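Phosphoribosylaminoimidazole-succinocarboxamide synthase (Pyrococcus horikoshii, PDB 3U55) catalyses the ATP-dependent joining of L-aspartate to the carboxylate of the purine intermediate 5-amino-1-(5-phosphoribosyl)imidazole-4-carboxylate, forming SAICAR in de novo purine biosynthesis. Local coordinates at residues A[30-33]-A[38-41]; A[211-214]-A[219-222]. All blocks are in the same frame, centred on the assembly; numbering follows the deposited sequence.

Overall arrangement
Interaction 1 pairs two strands, 30-33 and 38-41, through main-chain hydrogen bonds, with a salt bridge at the hairpin's open end; only two of its eight touching residues are buried. Interaction 2 is a smaller but more buried contact, in which the short helix 211-214 meets the start of helix 220-232 through apolar side chains, with no hydrogen bond between the two segments. The centres of interactions 1 and 2 lie about 11 Å apart. Phe213 joins them: its CB belongs to interaction 2, while its ring packs on the alanine face of interaction 1. Lys38 adds a polar tie by reaching the carbonyl oxygen of Phe213.

Interaction 1. Residues A[30-33]-A[38-41]; sequences DATA and KKAR
Asp30 and Arg41 face each other as a non-hydrogen-bonded pair, and with CG of each anti to its own carbonyl carbon (chi1 -61° and -62°) their side chains run alongside, pointing the same way. The arginine then bends at chi3, and OD2 of Asp30 lies beside its aliphatic part, 3.2 Å from Arg41 CG. The two form a salt bridge whose hydrogen bond, from Arg41 NE to Asp30 OD2 at 3.3 Å, is weak; the carboxylate and guanidinium planes stand 75° apart, a poor setting for a paired, two-bond grip. Thr32 and Lys39 share this face. Lys39 and Arg41 suit this exposed side, since their long chains carry the charge away from the strands.

The two strands form an antiparallel beta hairpin, a two-stranded sheet with Ala31-Ala40 and Ala33-Lys38 as hydrogen-bonded pairs and Thr32-Lys39 as the second non-hydrogen-bonded one. Ala31 N gives the shortest of the four main-chain bonds, 2.7 Å to Ala40 O, and the return bond from Ala40 N to Ala31 O measures 3.1 Å. Two CA-H...O contacts, Lys39 CA to Ala31 O and Thr32 CA to Lys38 O, fill in between the conventional bonds.

Ala31, Ala33 and Ala40 lie on the other face, where their small methyls let the Phe213 ring come close. Ala33 CB also meets Lys38 CB at 4.1 Å. From there the extended lysine carries NZ to the carbonyl oxygen of Phe213 and to the carboxylate of Asp216, with a cation-pi contact to the Phe213 ring.

Interaction 2. Residues A[211-214]-A[219-222]; sequences DVFR and DLIE. With SO4 (sulfate ion), chain C.
Leu220 CD1 presses on Phe213 CB at 3.4 Å, so the leucine meets the root of the phenylalanine, and its approach to the ring itself is oblique. With CG anti to the backbone N (chi1 166°), the Phe213 ring extends away from the 219-222 segment. Val212, by contrast, is directed toward the facing segment, and its CG1 lies against the first turn of the helix, 3.7 Å from Leu220 N. The branched valine thus covers the backbone, while the longer leucine reaches past it to Phe213. Both are apolar, as befits a buried join without hydrogen bonds across it.

Asp219 turns its side chain away from this contact and acts as the N-cap: OD1 accepts from Glu222 N at 2.9 Å, satisfying an amide in the first turn, where the helix offers no carbonyl of its own. Aspartate suits the place because its short carboxylate folds back onto its own helix.

On helix 211-214, Arg214 sets its guanidinium edge-on between two anions. NH2 makes a 2.8 Å salt bridge to Asp211 OD1, meeting the carboxylate from above its plane, while NH1 donates to O1 of a sulfate ion at 3.1 Å and NE to the same oxygen at 3.3 Å. Arg198 makes a salt bridge to OD2 of Asp211, which probably steadies the carboxylate that Arg214 meets. The sulfate, probably from the crystallisation liquor, is also held by Lys210 NZ and Phe34 N.

Around the contact, Val212 packs on Ser207, Arg214 touches Ala33 of strand 30-33, and Phe213 meets the ring of Phe42 with planes about 80° apart; Leu220 also touches Phe42, in a loop, and Lys45, on helix 45-62.

Interaction 1. Residues A[30-33]-A[38-41]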
ATOM      1  N   ASP A  30      -3.262  -8.603 -29.370  1.00 26.37           N
ATOM      2  CA  ASP A  30      -4.334  -8.607 -28.367  1.00 28.20           C
ATOM      3  C   ASP A  30      -4.185  -7.481 -27.352  1.00 28.40           C
ATOM      4  O   ASP A  30      -3.077  -7.183 -26.896  1.00 27.47           O
ATOM      5  CB  ASP A  30      -4.375  -9.942 -27.617  1.00 28.39           C
ATOM      6  CG  ASP A  30      -4.649 -11.124 -28.529  1.00 33.92           C
ATOM      7  OD1 ASP A  30      -3.990 -12.168 -28.348  1.00 40.25           O
ATOM      8  OD2 ASP A  30      -5.522 -11.016 -29.417  1.00 38.18           O
ATOM      9  N   ALA A  31      -5.314  -6.871 -27.001  1.00 27.97           N
ATOM     10  CA  ALA A  31      -5.361  -5.869 -25.946  1.00 28.51           C
ATOM     11  C   ALA A  31      -6.431  -6.220 -24.921  1.00 28.19           C
ATOM     12  O   ALA A  31      -7.547  -6.612 -25.280  1.00 28.24           O
ATOM     13  CB  ALA A  31      -5.608  -4.480 -26.534  1.00 28.84           C
ATOM     14  N   THR A  32      -6.074  -6.096 -23.643  1.00 28.44           N
ATOM     15  CA  THR A  32      -7.010  -6.342 -22.545  0.50 28.52           C
ATOM     16  C   THR A  32      -7.024  -5.154 -21.601  1.00 29.39           C
ATOM     17  O   THR A  32      -6.007  -4.492 -21.412  1.00 28.62           O
ATOM     18  CB  THR A  32      -6.661  -7.611 -21.722  0.50 29.17           C
ATOM     19  OG1 THR A  32      -5.291  -7.562 -21.303  0.50 26.73           O
ATOM     20  CG2 THR A  32      -6.908  -8.881 -22.528  0.50 29.60           C
ATOM     21  N   ALA A  33      -8.183  -4.884 -21.008  1.00 29.37           N
ATOM     22  CA  ALA A  33      -8.311  -3.805 -20.041  1.00 31.32           C
ATOM     23  C   ALA A  33      -9.327  -4.168 -18.975  1.00 32.76           C
ATOM     24  O   ALA A  33     -10.092  -5.123 -19.136  1.00 32.26           O
ATOM     25  CB  ALA A  33      -8.698  -2.502 -20.730  1.00 30.10           C
ATOM     26  N   LYS A  38     -12.596  -5.984 -20.886  1.00 34.93           N
ATOM     27  CA  LYS A  38     -12.534  -5.332 -22.195  1.00 31.75           C
ATOM     28  C   LYS A  38     -11.438  -5.960 -23.052  1.00 30.14           C
ATOM     29  O   LYS A  38     -10.280  -6.020 -22.642  1.00 29.99           O
ATOM     30  CB  LYS A  38     -12.309  -3.822 -22.053  1.00 31.34           C
ATOM     31  CG  LYS A  38     -12.552  -3.048 -23.337  1.00 29.72           C
ATOM     32  CD  LYS A  38     -12.469  -1.545 -23.125  1.00 29.11           C
ATOM     33  CE  LYS A  38     -12.762  -0.807 -24.424  1.00 30.57           C
ATOM     34  NZ  LYS A  38     -12.941   0.657 -24.199  1.00 32.41           N
ATOM     35  N   LYS A  39     -11.815  -6.431 -24.239  1.00 28.93           N
ATOM     36  CA  LYS A  39     -10.882  -7.105 -25.143  1.00 28.82           C
ATOM     37  C   LYS A  39     -11.046  -6.625 -26.577  1.00 28.36           C
ATOM     38  O   LYS A  39     -12.160  -6.349 -27.029  1.00 29.53           O
ATOM     39  CB  LYS A  39     -11.081  -8.626 -25.105  1.00 29.39           C
ATOM     40  CG  LYS A  39     -10.639  -9.311 -23.825  1.00 33.12           C
ATOM     41  CD  LYS A  39     -10.807 -10.820 -23.940  1.00 36.45           C
ATOM     42  CE  LYS A  39     -10.545 -11.511 -22.610  1.00 41.94           C
ATOM     43  NZ  LYS A  39     -10.866 -12.962 -22.667  1.00 41.84           N
ATOM     44  N   ALA A  40      -9.923  -6.533 -27.283  1.00 26.70           N
ATOM     45  CA  ALA A  40      -9.897  -6.216 -28.711  1.00 27.98           C
ATOM     46  C   ALA A  40      -8.541  -6.592 -29.306  1.00 27.31           C
ATOM     47  O   ALA A  40      -7.566  -6.789 -28.574  1.00 29.13           O
ATOM     48  CB  ALA A  40     -10.192  -4.736 -28.947  1.00 27.50           C
ATOM     49  N   ARG A  41      -8.489  -6.699 -30.630  1.00 27.78           N
ATOM     50  CA  ARG A  41      -7.241  -6.952 -31.345  1.00 27.87           C
ATOM     51  C   ARG A  41      -6.914  -5.777 -32.253  1.00 28.08           C
ATOM     52  O   ARG A  41      -7.767  -5.317 -33.018  1.00 27.36           O
ATOM     53  CB  ARG A  41      -7.341  -8.229 -32.181  1.00 29.27           C
ATOM     54  CG  ARG A  41      -7.579  -9.504 -31.380  1.00 33.20           C
ATOM     55  CD  ARG A  41      -7.546 -10.744 -32.275  1.00 37.94           C
ATOM     56  NE  ARG A  41      -6.185 -11.104 -32.676  1.00 42.07           N
ATOM     57  CZ  ARG A  41      -5.619 -10.773 -33.836  1.00 42.85           C
ATOM     58  NH1 ARG A  41      -6.285 -10.065 -34.739  1.00 44.27           N
ATOM     59  NH2 ARG A  41      -4.374 -11.152 -34.091  1.00 44.25           N
TER

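Interaction 2. Residues A[211-214]-A[219-222]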
ATOM      1  N   ASP A 211      -4.529   4.089 -22.714  1.00 18.40           N
ATOM      2  CA  ASP A 211      -5.738   4.809 -22.266  1.00 18.32           C
ATOM      3  C   ASP A 211      -6.675   5.164 -23.431  1.00 19.48           C
ATOM      4  O   ASP A 211      -7.877   5.359 -23.235  1.00 20.37           O
ATOM      5  CB  ASP A 211      -5.388   6.070 -21.466  1.00 18.78           C
ATOM      6  CG  ASP A 211      -5.100   5.781 -19.991  1.00 18.67           C
ATOM      7  OD1 ASP A 211      -5.444   4.689 -19.490  1.00 21.24           O
ATOM      8  OD2 ASP A 211      -4.546   6.674 -19.321  1.00 18.81           O
ATOM      9  N   VAL A 212      -6.113   5.241 -24.635  1.00 19.84           N
ATOM     10  CA  VAL A 212      -6.885   5.452 -25.861  1.00 20.84           C
ATOM     11  C   VAL A 212      -7.840   4.272 -26.086  1.00 22.19           C
ATOM     12  O   VAL A 212      -8.974   4.462 -26.526  1.00 23.24           O
ATOM     13  CB  VAL A 212      -5.943   5.675 -27.072  1.00 21.84           C
ATOM     14  CG1 VAL A 212      -6.696   5.601 -28.405  1.00 22.53           C
ATOM     15  CG2 VAL A 212      -5.243   7.019 -26.940  1.00 22.07           C
ATOM     16  N   PHE A 213      -7.374   3.066 -25.760  1.00 20.86           N
ATOM     17  CA  PHE A 213      -8.204   1.861 -25.786  1.00 21.91           C
ATOM     18  C   PHE A 213      -9.099   1.748 -24.553  1.00 21.92           C
ATOM     19  O   PHE A 213     -10.287   1.456 -24.685  1.00 23.31           O
ATOM     20  CB  PHE A 213      -7.332   0.610 -25.942  1.00 20.94           C
ATOM     21  CG  PHE A 213      -8.044  -0.685 -25.640  1.00 24.10           C
ATOM     22  CD1 PHE A 213      -9.127  -1.109 -26.414  1.00 25.87           C
ATOM     23  CD2 PHE A 213      -7.622  -1.489 -24.587  1.00 24.18           C
ATOM     24  CE1 PHE A 213      -9.778  -2.308 -26.133  1.00 27.25           C
ATOM     25  CE2 PHE A 213      -8.263  -2.696 -24.302  1.00 28.19           C
ATOM     26  CZ  PHE A 213      -9.344  -3.105 -25.077  1.00 27.72           C
ATOM     27  N   ARG A 214      -8.534   1.984 -23.367  1.00 22.37           N
ATOM     28  CA  ARG A 214      -9.296   1.933 -22.112  1.00 22.70           C
ATOM     29  C   ARG A 214     -10.537   2.825 -22.156  1.00 25.45           C
ATOM     30  O   ARG A 214     -11.621   2.411 -21.729  1.00 25.68           O
ATOM     31  CB  ARG A 214      -8.428   2.325 -20.907  1.00 22.87           C
ATOM     32  CG  ARG A 214      -7.441   1.263 -20.440  1.00 20.77           C
ATOM     33  CD  ARG A 214      -6.824   1.643 -19.097  1.00 24.20           C
ATOM     34  NE  ARG A 214      -5.702   0.770 -18.755  1.00 24.39           N
ATOM     35  CZ  ARG A 214      -4.416   1.103 -18.861  1.00 25.18           C
ATOM     36  NH1 ARG A 214      -3.484   0.221 -18.531  1.00 25.54           N
ATOM     37  NH2 ARG A 214      -4.055   2.308 -19.292  1.00 20.55           N
ATOM     38  N   ASP A 219      -8.131   6.292 -32.098  1.00 31.53           N
ATOM     39  CA  ASP A 219      -7.589   5.116 -32.762  1.00 30.63           C
ATOM     40  C   ASP A 219      -6.288   4.710 -32.070  1.00 28.82           C
ATOM     41  O   ASP A 219      -5.293   5.448 -32.128  1.00 25.75           O
ATOM     42  CB  ASP A 219      -7.346   5.441 -34.239  1.00 31.61           C
ATOM     43  CG  ASP A 219      -7.006   4.218 -35.068  1.00 34.75           C
ATOM     44  OD1 ASP A 219      -5.890   3.673 -34.926  1.00 34.50           O
ATOM     45  OD2 ASP A 219      -7.852   3.817 -35.894  1.00 39.27           O
ATOM     46  N   LEU A 220      -6.308   3.548 -31.413  1.00 26.19           N
ATOM     47  CA  LEU A 220      -5.136   3.050 -30.680  1.00 25.90           C
ATOM     48  C   LEU A 220      -3.897   2.935 -31.564  1.00 24.41           C
ATOM     49  O   LEU A 220      -2.815   3.392 -31.185  1.00 22.13           O
ATOM     50  CB  LEU A 220      -5.419   1.705 -29.985  1.00 25.91           C
ATOM     51  CG  LEU A 220      -4.212   1.076 -29.252  1.00 28.36           C
ATOM     52  CD1 LEU A 220      -4.580   0.533 -27.889  1.00 32.04           C
ATOM     53  CD2 LEU A 220      -3.493   0.005 -30.077  1.00 27.68           C
ATOM     54  N   ILE A 221      -4.054   2.312 -32.730  1.00 23.43           N
ATOM     55  CA  ILE A 221      -2.926   2.102 -33.635  1.00 24.19           C
ATOM     56  C   ILE A 221      -2.300   3.436 -34.059  1.00 25.03           C
ATOM     57  O   ILE A 221      -1.076   3.579 -34.060  1.00 22.84           O
ATOM     58  CB  ILE A 221      -3.316   1.218 -34.853  1.00 25.07           C
ATOM     59  CG1 ILE A 221      -3.433  -0.253 -34.427  1.00 23.25           C
ATOM     60  CG2 ILE A 221      -2.320   1.379 -36.005  1.00 26.99           C
ATOM     61  CD1 ILE A 221      -2.155  -0.849 -33.808  1.00 22.41           C
ATOM     62  N   GLU A 222      -3.145   4.413 -34.383  1.00 25.45           N
ATOM     63  CA  GLU A 222      -2.658   5.746 -34.755  1.00 26.91           C
ATOM     64  C   GLU A 222      -1.872   6.412 -33.620  1.00 25.58           C
ATOM     65  O   GLU A 222      -0.846   7.047 -33.871  1.00 24.68           O
ATOM     66  CB  GLU A 222      -3.800   6.646 -35.238  1.00 29.10           C
ATOM     67  CG  GLU A 222      -4.479   6.171 -36.528  1.00 34.11           C
ATOM     68  CD  GLU A 222      -3.494   5.838 -37.641  1.00 44.20           C
ATOM     69  OE1 GLU A 222      -3.455   4.659 -38.063  1.00 48.45           O
ATOM     70  OE2 GLU A 222      -2.754   6.746 -38.084  1.00 43.50           O
TER
HETATM   71  S   SO4 C 501      -5.472  -2.767 -17.360  1.00 59.24           S
HETATM   72  O1  SO4 C 501      -5.028  -2.434 -18.709  1.00 62.24           O
HETATM   73  O2  SO4 C 501      -5.739  -4.199 -17.289  1.00 61.21           O
HETATM   74  O3  SO4 C 501      -4.417  -2.412 -16.415  1.00 59.71           O
HETATM   75  O4  SO4 C 501      -6.694  -2.025 -17.055  1.00 57.48           O